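Local coordinates for carbohydrate binding module family 33 and 10 domain protein (Teredinibacter turnerae, PDB 6RW7), which is the copper-dependent AA10 lytic polysaccharide monooxygenase domain of a longer protein that probably binds cellulose and cleaves its chains by oxidation, at residues Trp100-Ser103 with His107-Asp110; Thr111-Phe116 with Tyr192-Ser197; Ser145-Pro148 with Ser152-Ser155; Gly149-Ser152 with Ala156-Ala159. One frame throughout, in Å; residues are numbered along the deposited sequence.

Interaction 1. Residues Trp100-Ser103 with His107-Asp110. With CU (copper (II) ion), chain C; CU1 (copper (I) ion), chain D.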
loop_
_atom_site.group_PDB
_atom_site.type_symbol
_atom_site.label_atom_id
_atom_site.label_comp_id
_atom_site.label_asym_id
_atom_site.label_seq_id
_atom_site.Cartn_x
_atom_site.Cartn_y
_atom_site.Cartn_z
ATOM N N TRP A 100 5.053 5.212 -6.139
ATOM C CA TRP A 100 3.584 5.248 -6.331
ATOM C C TRP A 100 3.326 5.451 -7.816
ATOM O O TRP A 100 3.812 6.454 -8.380
ATOM C CB TRP A 100 2.940 6.359 -5.527
ATOM C CG TRP A 100 2.759 6.053 -4.074
ATOM C CD1 TRP A 100 3.674 6.112 -3.063
ATOM C CD2 TRP A 100 1.547 5.590 -3.484
ATOM N NE1 TRP A 100 3.096 5.749 -1.878
ATOM C CE2 TRP A 100 1.782 5.453 -2.101
ATOM C CE3 TRP A 100 0.275 5.324 -3.984
ATOM C CZ2 TRP A 100 0.783 5.035 -1.222
ATOM C CZ3 TRP A 100 -0.712 4.907 -3.111
ATOM C CH2 TRP A 100 -0.449 4.746 -1.753
ATOM N N ASP A 101 2.517 4.589 -8.418
ATOM C CA ASP A 101 1.964 4.853 -9.758
ATOM C C ASP A 101 0.677 5.636 -9.578
ATOM O O ASP A 101 -0.237 5.135 -8.904
ATOM C CB ASP A 101 1.656 3.589 -10.559
ATOM C CG ASP A 101 1.079 3.981 -11.910
ATOM O OD1 ASP A 101 -0.109 4.258 -11.976
ATOM O OD2 ASP A 101 1.841 4.115 -12.844
ATOM N N ILE A 102 0.610 6.832 -10.138
ATOM C CA ILE A 102 -0.614 7.676 -10.057
ATOM C C ILE A 102 -1.137 7.947 -11.477
ATOM O O ILE A 102 -1.945 8.850 -11.641
ATOM C CB ILE A 102 -0.353 8.948 -9.206
ATOM C CG1 ILE A 102 0.557 9.978 -9.890
ATOM C CG2 ILE A 102 0.188 8.577 -7.828
ATOM C CD1 ILE A 102 0.553 11.315 -9.174
ATOM N N SER A 103 -0.806 7.078 -12.430
ATOM C CA SER A 103 -1.171 7.259 -13.858
ATOM C C SER A 103 -2.698 7.336 -14.029
ATOM O O SER A 103 -3.162 8.118 -14.878
ATOM C CB SER A 103 -0.585 6.181 -14.714
ATOM O OG SER A 103 -1.116 4.925 -14.357
ATOM N N HIS A 107 -2.815 13.259 -9.592
ATOM C CA HIS A 107 -3.094 14.444 -8.749
ATOM C C HIS A 107 -1.775 14.978 -8.145
ATOM O O HIS A 107 -1.687 15.118 -6.914
ATOM C CB HIS A 107 -4.080 14.097 -7.625
ATOM C CG HIS A 107 -5.234 13.235 -8.001
ATOM N ND1 HIS A 107 -6.208 13.653 -8.887
ATOM C CD2 HIS A 107 -5.597 12.002 -7.582
ATOM C CE1 HIS A 107 -7.115 12.700 -9.015
ATOM N NE2 HIS A 107 -6.766 11.671 -8.220
ATOM N N PHE A 108 -0.798 15.327 -8.965
ATOM C CA PHE A 108 0.473 15.933 -8.506
ATOM C C PHE A 108 0.200 17.264 -7.809
ATOM O O PHE A 108 0.803 17.534 -6.778
ATOM C CB PHE A 108 1.417 16.141 -9.684
ATOM C CG PHE A 108 2.039 14.874 -10.207
ATOM C CD1 PHE A 108 3.055 14.248 -9.509
ATOM C CD2 PHE A 108 1.651 14.336 -11.427
ATOM C CE1 PHE A 108 3.669 13.108 -10.015
ATOM C CE2 PHE A 108 2.258 13.198 -11.933
ATOM C CZ PHE A 108 3.262 12.576 -11.220
ATOM N N SER A 109 -0.675 18.084 -8.387
ATOM C CA SER A 109 -0.788 19.529 -8.062
ATOM C C SER A 109 -1.204 19.780 -6.606
ATOM O O SER A 109 -0.899 20.884 -6.120
ATOM C CB SER A 109 -1.714 20.235 -9.016
ATOM O OG SER A 109 -3.061 19.853 -8.769
ATOM N N ASP A 110 -1.892 18.852 -5.934
ATOM C CA ASP A 110 -2.286 19.048 -4.519
ATOM C C ASP A 110 -1.878 17.815 -3.700
ATOM O O ASP A 110 -2.406 17.650 -2.605
ATOM C CB ASP A 110 -3.764 19.443 -4.392
ATOM C CG ASP A 110 -4.710 18.399 -4.958
ATOM O OD1 ASP A 110 -4.229 17.328 -5.421
ATOM O OD2 ASP A 110 -5.945 18.669 -4.936
HETATM CU CU CU C . 3.979 3.057 -13.568
HETATM CU CU CU1 D . -7.571 9.881 -8.318
HETATM O O HOH W 1 3.829 4.399 -15.287
HETATM O O HOH W 2 -8.478 10.302 -10.665
#
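Ile102 sets its terminal methyl on the ring of Phe108, a CH-pi contact between two arms of the loop that carries one half of the histidine brace, the copper site of lytic polysaccharide monooxygenases. Ile102 CD1 lies 3.5 Å from the Phe108 ring centroid and only 8° off the ring normal, so the methyl sits over the middle of the face. Ile102 CG1 stands between its own backbone N and carbonyl carbon (chi1 71°), and the extended branch beyond it carries CD1 across the loop. The same CD1 also comes 3.9 Å from His107 N. His107 then reaches copper (I) through NE2 at 2.0 Å, and His1 belongs to the same site. Farther out, Ile102 rests on Trp185 and Phe108 on Met161. Just before Ile102, at the end of strand 96-101, Asp101 OD2 binds a separate copper (II) ion at 2.5 Å together with Glu5 and His165. The other oxygen of this carboxylate closes an Asx turn, Asp101 OD1 accepting Ser103 N at 2.9 Å from above the carboxylate plane. Ser103 OG adds a second grip on Asp101 OD1, at 2.7 Å through its syn lone pair.

Interaction 2. Residues Thr111-Phe116 with Tyr192-Ser197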
loop_
_atom_site.group_PDB
_atom_site.type_symbol
_atom_site.label_atom_id
_atom_site.label_comp_id
_atom_site.label_asym_id
_atom_site.label_seq_id
_atom_site.Cartn_x
_atom_site.Cartn_y
_atom_site.Cartn_z
ATOM N N THR A 111 -0.923 17.023 -4.187
ATOM C CA THR A 111 -0.283 15.995 -3.337
ATOM C C THR A 111 0.324 16.681 -2.111
ATOM O O THR A 111 1.018 17.709 -2.288
ATOM C CB THR A 111 0.816 15.239 -4.088
ATOM O OG1 THR A 111 0.157 14.354 -4.998
ATOM C CG2 THR A 111 1.698 14.441 -3.155
ATOM N N GLU A 112 0.107 16.143 -0.920
ATOM C CA GLU A 112 0.670 16.732 0.320
ATOM C C GLU A 112 1.599 15.754 1.043
ATOM O O GLU A 112 2.662 16.212 1.526
ATOM C CB GLU A 112 -0.433 17.172 1.270
ATOM C CG GLU A 112 0.154 17.823 2.498
ATOM C CD GLU A 112 -0.817 18.673 3.283
ATOM O OE1 GLU A 112 -1.995 18.283 3.384
ATOM O OE2 GLU A 112 -0.375 19.735 3.800
ATOM N N GLU A 113 1.243 14.479 1.195
ATOM C CA GLU A 113 2.143 13.639 2.009
ATOM C C GLU A 113 2.097 12.179 1.584
ATOM O O GLU A 113 1.122 11.705 0.998
ATOM C CB GLU A 113 1.851 13.794 3.498
ATOM C CG GLU A 113 0.435 13.405 3.853
ATOM C CD GLU A 113 0.067 13.437 5.325
ATOM O OE1 GLU A 113 0.756 14.121 6.099
ATOM O OE2 GLU A 113 -0.877 12.729 5.706
ATOM N N LEU A 114 3.193 11.517 1.890
ATOM C CA LEU A 114 3.377 10.072 1.660
ATOM C C LEU A 114 3.768 9.498 3.019
ATOM O O LEU A 114 4.763 9.961 3.601
ATOM C CB LEU A 114 4.498 9.845 0.640
ATOM C CG LEU A 114 4.291 10.258 -0.821
ATOM C CD1 LEU A 114 3.138 9.537 -1.452
ATOM C CD2 LEU A 114 4.227 11.765 -1.027
ATOM N N VAL A 115 2.984 8.565 3.532
ATOM C CA VAL A 115 3.140 8.028 4.908
ATOM C C VAL A 115 3.298 6.519 4.809
ATOM O O VAL A 115 2.586 5.908 4.025
ATOM C CB VAL A 115 1.923 8.424 5.771
ATOM C CG1 VAL A 115 2.134 8.092 7.226
ATOM C CG2 VAL A 115 1.593 9.903 5.626
ATOM N N PHE A 116 4.191 5.941 5.612
ATOM C CA PHE A 116 4.473 4.494 5.567
ATOM C C PHE A 116 4.595 3.952 6.981
ATOM O O PHE A 116 5.362 4.514 7.786
ATOM C CB PHE A 116 5.789 4.208 4.857
ATOM C CG PHE A 116 5.890 4.665 3.428
ATOM C CD1 PHE A 116 6.127 5.996 3.116
ATOM C CD2 PHE A 116 5.723 3.763 2.395
ATOM C CE1 PHE A 116 6.259 6.388 1.792
ATOM C CE2 PHE A 116 5.825 4.167 1.081
ATOM C CZ PHE A 116 6.085 5.475 0.780
ATOM N N TYR A 192 -8.879 16.225 0.772
ATOM C CA TYR A 192 -8.356 15.209 1.724
ATOM C C TYR A 192 -8.394 13.813 1.107
ATOM O O TYR A 192 -8.320 12.816 1.825
ATOM C CB TYR A 192 -9.086 15.232 3.072
ATOM C CG TYR A 192 -8.558 16.275 4.034
ATOM C CD1 TYR A 192 -7.226 16.311 4.402
ATOM C CD2 TYR A 192 -9.385 17.266 4.531
ATOM C CE1 TYR A 192 -6.737 17.278 5.274
ATOM C CE2 TYR A 192 -8.921 18.219 5.421
ATOM C CZ TYR A 192 -7.588 18.238 5.788
ATOM O OH TYR A 192 -7.152 19.224 6.636
ATOM N N GLU A 193 -8.437 13.710 -0.209
ATOM C CA GLU A 193 -8.507 12.370 -0.840
ATOM C C GLU A 193 -7.173 11.660 -0.600
ATOM O O GLU A 193 -6.113 12.288 -0.719
ATOM C CB GLU A 193 -8.805 12.506 -2.326
ATOM C CG GLU A 193 -9.075 11.202 -3.012
ATOM C CD GLU A 193 -9.659 11.413 -4.381
ATOM O OE1 GLU A 193 -8.879 11.592 -5.330
ATOM O OE2 GLU A 193 -10.907 11.525 -4.454
ATOM N N ARG A 194 -7.262 10.403 -0.222
ATOM C CA ARG A 194 -6.102 9.612 0.260
ATOM C C ARG A 194 -6.221 8.201 -0.302
ATOM O O ARG A 194 -7.326 7.644 -0.292
ATOM C CB ARG A 194 -6.102 9.596 1.787
ATOM C CG ARG A 194 -4.899 8.912 2.430
ATOM C CD ARG A 194 -4.928 9.122 3.948
ATOM N NE ARG A 194 -4.728 10.546 4.208
ATOM C CZ ARG A 194 -3.564 11.145 4.452
ATOM N NH1 ARG A 194 -2.440 10.464 4.648
ATOM N NH2 ARG A 194 -3.520 12.464 4.497
ATOM N N PHE A 195 -5.107 7.649 -0.778
ATOM C CA PHE A 195 -5.059 6.293 -1.360
ATOM C C PHE A 195 -4.159 5.421 -0.504
ATOM O O PHE A 195 -3.225 5.944 0.147
ATOM C CB PHE A 195 -4.591 6.352 -2.811
ATOM C CG PHE A 195 -5.570 7.107 -3.661
ATOM C CD1 PHE A 195 -5.443 8.475 -3.812
ATOM C CD2 PHE A 195 -6.640 6.451 -4.260
ATOM C CE1 PHE A 195 -6.387 9.177 -4.545
ATOM C CE2 PHE A 195 -7.591 7.159 -4.973
ATOM C CZ PHE A 195 -7.461 8.516 -5.102
ATOM N N PHE A 196 -4.505 4.148 -0.431
ATOM C CA PHE A 196 -3.879 3.175 0.485
ATOM C C PHE A 196 -3.281 2.019 -0.301
ATOM O O PHE A 196 -3.870 1.564 -1.246
ATOM C CB PHE A 196 -4.904 2.660 1.503
ATOM C CG PHE A 196 -5.564 3.766 2.269
ATOM C CD1 PHE A 196 -6.701 4.387 1.777
ATOM C CD2 PHE A 196 -5.006 4.229 3.445
ATOM C CE1 PHE A 196 -7.279 5.430 2.475
ATOM C CE2 PHE A 196 -5.589 5.274 4.147
ATOM C CZ PHE A 196 -6.721 5.874 3.647
ATOM N N SER A 197 -2.137 1.522 0.148
ATOM C CA SER A 197 -1.441 0.429 -0.562
ATOM C C SER A 197 -0.620 -0.383 0.433
ATOM O O SER A 197 0.145 0.215 1.213
ATOM C CB SER A 197 -0.626 1.000 -1.682
ATOM O OG SER A 197 -0.164 0.006 -2.588
#
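Arg194 meets Glu113 end-on, NH1 and NH2 both closing on the single oxygen OE2, and this charged grip bridges two strands of the beta-sandwich that are not neighbours in their sheet. The salt bridge has two equal arms, Arg194 NH1 to Glu113 OE2 and Arg194 NH2 to Glu113 OE2, each 2.9 Å and each bent, near 141°. Arg194 CG starts anti to its backbone N, and a bend at chi3 (-66°) brings the guanidinium end to Glu113. OE2 lies close to the guanidinium plane, yet the carboxylate plane stands 87° to it, so the two groups meet crosswise; NH1 uses the anti lone pair of OE2. Further charges share the load: Glu113 OE1 pairs with Lys59, and Arg194 NH1 also with Glu184, while Arg194 NE bonds to the backbone O of His55. With so many partners the buried guanidinium is probably held in its rotation and its charge well balanced. Van der Waals contact is slight: Val115 CG2 comes 4.2 Å from Arg194 NH1 at the guanidinium edge. Strand 178-187 runs between the two, antiparallel to both 111-118 and 193-202, and supplies Glu184; its Gly186 faces Glu112 and Glu113 together in a classic beta bulge, and strand 142-145 pairs with the other side of 111-118.

Interaction 3. Residues Ser145-Pro148 with Ser152-Ser155. With NA (sodium ion), chain B.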
loop_
_atom_site.group_PDB
_atom_site.type_symbol
_atom_site.label_atom_id
_atom_site.label_comp_id
_atom_site.label_asym_id
_atom_site.label_seq_id
_atom_site.Cartn_x
_atom_site.Cartn_y
_atom_site.Cartn_z
ATOM N N SER A 145 6.259 15.110 3.709
ATOM C CA SER A 145 5.266 16.072 3.196
ATOM C C SER A 145 5.933 17.140 2.326
ATOM O O SER A 145 7.158 17.395 2.427
ATOM C CB SER A 145 4.477 16.664 4.326
ATOM O OG SER A 145 5.284 17.488 5.139
ATOM N N ILE A 146 5.133 17.701 1.437
ATOM C CA ILE A 146 5.510 18.835 0.560
ATOM C C ILE A 146 4.478 19.935 0.762
ATOM O O ILE A 146 3.346 19.659 1.151
ATOM C CB ILE A 146 5.598 18.427 -0.926
ATOM C CG1 ILE A 146 4.295 17.808 -1.433
ATOM C CG2 ILE A 146 6.800 17.528 -1.171
ATOM C CD1 ILE A 146 4.296 17.639 -2.930
ATOM N N VAL A 147 4.894 21.176 0.569
ATOM C CA VAL A 147 3.929 22.246 0.222
ATOM C C VAL A 147 3.122 21.689 -0.946
ATOM O O VAL A 147 3.709 21.200 -1.918
ATOM C CB VAL A 147 4.673 23.539 -0.142
ATOM C CG1 VAL A 147 3.724 24.582 -0.707
ATOM C CG2 VAL A 147 5.403 24.091 1.074
ATOM N N PRO A 148 1.771 21.673 -0.882
ATOM C CA PRO A 148 1.001 20.893 -1.846
ATOM C C PRO A 148 1.374 21.194 -3.302
ATOM O O PRO A 148 1.373 22.358 -3.742
ATOM C CB PRO A 148 -0.447 21.247 -1.494
ATOM C CG PRO A 148 -0.377 21.440 0.001
ATOM C CD PRO A 148 0.925 22.209 0.194
ATOM N N SER A 152 9.700 20.490 -4.990
ATOM C CA SER A 152 11.016 21.083 -4.628
ATOM C C SER A 152 11.119 21.304 -3.117
ATOM O O SER A 152 12.250 21.494 -2.615
ATOM C CB SER A 152 11.251 22.364 -5.409
ATOM O OG SER A 152 10.488 23.418 -4.848
ATOM N N THR A 153 10.031 21.195 -2.366
ATOM C CA THR A 153 10.029 21.525 -0.918
ATOM C C THR A 153 10.403 20.308 -0.056
ATOM O O THR A 153 10.419 20.464 1.179
ATOM C CB THR A 153 8.708 22.157 -0.483
ATOM O OG1 THR A 153 7.636 21.231 -0.697
ATOM C CG2 THR A 153 8.467 23.456 -1.224
ATOM N N ASN A 154 10.716 19.149 -0.648
ATOM C CA ASN A 154 11.144 17.967 0.147
ATOM C C ASN A 154 12.070 17.136 -0.732
ATOM O O ASN A 154 11.613 16.592 -1.743
ATOM C CB ASN A 154 9.965 17.163 0.694
ATOM C CG ASN A 154 10.394 16.108 1.690
ATOM O OD1 ASN A 154 11.526 15.602 1.625
ATOM N ND2 ASN A 154 9.533 15.825 2.654
ATOM N N SER A 155 13.330 17.021 -0.354
ATOM C CA SER A 155 14.338 16.331 -1.194
ATOM C C SER A 155 14.101 14.817 -1.199
ATOM O O SER A 155 14.708 14.134 -2.058
ATOM C CB SER A 155 15.737 16.656 -0.746
ATOM O OG SER A 155 15.899 16.317 0.612
HETATM NA NA NA B . 11.737 16.880 -4.138
HETATM O O HOH W 3 7.975 20.088 3.111
HETATM O O HOH W 4 13.456 18.513 -3.632
HETATM O O HOH W 5 13.563 15.445 -4.626
HETATM O O HOH W 6 11.841 17.326 -6.450
#
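Thr153 and Asn154 turn back against Ile146 and the residues flanking it, folding the loop between strands 142-145 and 157-160 onto itself at the protein surface. Thr153 OG1 bonds to the backbone O of Asp150 inside the loop and takes a weak hydrogen bond from Val147 N (3.0 Å, 134°). Thr153 OG1 also packs at 3.5 Å against Ile146 CB. Thr153 CG2 faces Val147, 3.9 Å from Val147 CG2. Asn154 ND2 is shared between Glu144 OE1 and Ser145 O, the latter its partner across this contact. Its CG lies anti to the backbone N (chi1 -170°), which brings the amide to the end of strand 142-145, where Asn154 ND2 donates to Ser145 O at 2.9 Å and a nearly straight 166°. Ser145 O lies in the plane of that amide, although ND2 is tilted out of the carbonyl plane. Ile146 CG2 rests against Asn154 CB at 3.7 Å, the two side chains crossing at about a right angle. Asn154 OD1 receives Ala156 N. With an alanine here, Ser145 O and Glu144 would probably lose this donor and Ala156 N its acceptor, weakening the hold on the turn. One water links Ser145 O to Thr153 O. Since Asn154 O binds sodium at 2.4 Å, the residue spends its side chain on loop shape and its carbonyl on the ion, so the amide bonds probably help to place this ligand.

Interaction 4. Residues Gly149-Ser152 with Ala156-Ala159; sequences GDFS and AVEA. With NA (sodium ion), chain B.
Phe151 lays its ring against strand 157-160, while its carbonyl turns to a sodium ion shared with that strand. The ring is the tight part. Ala159 CB sits over the centre of one face of the Phe151 ring, 3.7 Å from the centroid and 9° off the normal, a CH-pi contact. Val157 CG1 approaches differently, at the ring edge near its plane, 3.7 Å from Phe151 CD2. The first torsion (chi1 -75°) places CG anti to the carbonyl carbon, so ring and carbonyl leave the backbone in different directions and serve apolar and polar partners separately. Ile146 lies on the opposite face and Thr111 near the CZ end; Val157 itself packs on Leu114 of strand 111-118. Replacing Phe151 by an alanine would probably leave Ala159 CB and Val157 CG1 without the surface they pack on and let this part of the loop shift against the strand. The other side is polar and wetter. Phe151 O and Val157 O each bind sodium at 2.3 Å, and Asn154 O with three waters completes six oxygen ligands. Here one of the waters also makes a weak hydrogen bond to Ser152 O. Residues 150-152 form an Asx turn, Asp150 OD1 accepting Ser152 N at 3.2 Å. From the same face of the carboxylate, Ser152 OG gives Asp150 OD1 a second bond at 2.7 Å. No hydrogen bond joins 149-152 to 156-159; apolar packing and a shared cation do that work, the cation probably offsetting the repulsion between Phe151 O and Val157 O, 3.6 Å apart.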
loop_
_atom_site.group_PDB
_atom_site.type_symbol
_atom_site.label_atom_id
_atom_site.label_comp_id
_atom_site.label_asym_id
_atom_site.label_seq_id
_atom_site.Cartn_x
_atom_site.Cartn_y
_atom_site.Cartn_z
ATOM N N GLY A 149 1.757 20.143 -4.029
ATOM C CA GLY A 149 2.073 20.197 -5.464
ATOM C C GLY A 149 3.478 20.694 -5.760
ATOM O O GLY A 149 3.892 20.660 -6.926
ATOM N N ASP A 150 4.206 21.144 -4.740
ATOM C CA ASP A 150 5.547 21.741 -4.927
ATOM C C ASP A 150 6.586 20.722 -4.459
ATOM O O ASP A 150 6.968 20.731 -3.282
ATOM C CB ASP A 150 5.667 23.090 -4.229
ATOM C CG ASP A 150 6.982 23.771 -4.571
ATOM O OD1 ASP A 150 7.868 23.108 -5.198
ATOM O OD2 ASP A 150 7.113 24.958 -4.228
ATOM N N PHE A 151 7.076 19.892 -5.369
ATOM C CA PHE A 151 7.946 18.757 -4.998
ATOM C C PHE A 151 9.349 19.248 -4.646
ATOM O O PHE A 151 10.062 18.508 -3.973
ATOM C CB PHE A 151 7.931 17.705 -6.100
ATOM C CG PHE A 151 6.650 16.911 -6.096
ATOM C CD1 PHE A 151 5.499 17.442 -6.644
ATOM C CD2 PHE A 151 6.578 15.662 -5.503
ATOM C CE1 PHE A 151 4.318 16.722 -6.654
ATOM C CE2 PHE A 151 5.391 14.939 -5.501
ATOM C CZ PHE A 151 4.253 15.481 -6.060
ATOM N N SER A 152 9.700 20.490 -4.990
ATOM C CA SER A 152 11.016 21.083 -4.628
ATOM C C SER A 152 11.119 21.304 -3.117
ATOM O O SER A 152 12.250 21.494 -2.615
ATOM C CB SER A 152 11.251 22.364 -5.409
ATOM O OG SER A 152 10.488 23.418 -4.848
ATOM N N ALA A 156 13.236 14.310 -0.328
ATOM C CA ALA A 156 12.911 12.864 -0.279
ATOM C C ALA A 156 11.774 12.501 -1.243
ATOM O O ALA A 156 11.510 11.310 -1.373
ATOM C CB ALA A 156 12.555 12.457 1.122
ATOM N N VAL A 157 11.115 13.470 -1.875
ATOM C CA VAL A 157 9.887 13.216 -2.673
ATOM C C VAL A 157 10.113 13.782 -4.073
ATOM O O VAL A 157 10.466 14.964 -4.185
ATOM C CB VAL A 157 8.636 13.825 -2.014
ATOM C CG1 VAL A 157 7.395 13.349 -2.744
ATOM C CG2 VAL A 157 8.520 13.550 -0.517
ATOM N N GLU A 158 9.924 12.965 -5.102
ATOM C CA GLU A 158 10.144 13.374 -6.505
ATOM C C GLU A 158 8.894 13.068 -7.328
ATOM O O GLU A 158 8.315 11.975 -7.164
ATOM C CB GLU A 158 11.396 12.624 -6.937
ATOM C CG GLU A 158 11.696 12.601 -8.408
ATOM C CD GLU A 158 12.999 11.845 -8.531
ATOM O OE1 GLU A 158 12.958 10.603 -8.613
ATOM O OE2 GLU A 158 14.048 12.495 -8.390
ATOM N N ALA A 159 8.492 14.017 -8.167
ATOM C CA ALA A 159 7.444 13.827 -9.185
ATOM C C ALA A 159 8.105 13.344 -10.481
ATOM O O ALA A 159 9.017 14.018 -10.977
ATOM C CB ALA A 159 6.675 15.102 -9.404
HETATM NA NA NA B . 11.737 16.880 -4.138
HETATM O O HOH W 4 13.456 18.513 -3.632
HETATM O O HOH W 5 13.563 15.445 -4.626
HETATM O O HOH W 6 11.841 17.326 -6.450
#

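How the interactions relate
Interactions 1 and 2 are buried, interaction 4 is partly so, and interaction 3 lies at the surface. Their chemistry follows: a methyl on a ring, in a loop whose neighbouring residues bind copper, in interaction 1; a buried charge network within one sheet in interaction 2; side chain to backbone hydrogen bonds in interaction 3; ring packing and a bound cation in interaction 4. Interactions 3 and 4 overlap at Ser152 and share the sodium ion, interaction 3 supplying one carbonyl and interaction 4 two, one from strand 157-160. Strand 111-118 connects them to the interior, since Glu112 O probably accepts Ile146 N and Thr111 O Gly149 N. Ala159 also touches Phe108, while His107 and Glu193 bring interactions 1 and 2 together near copper (I).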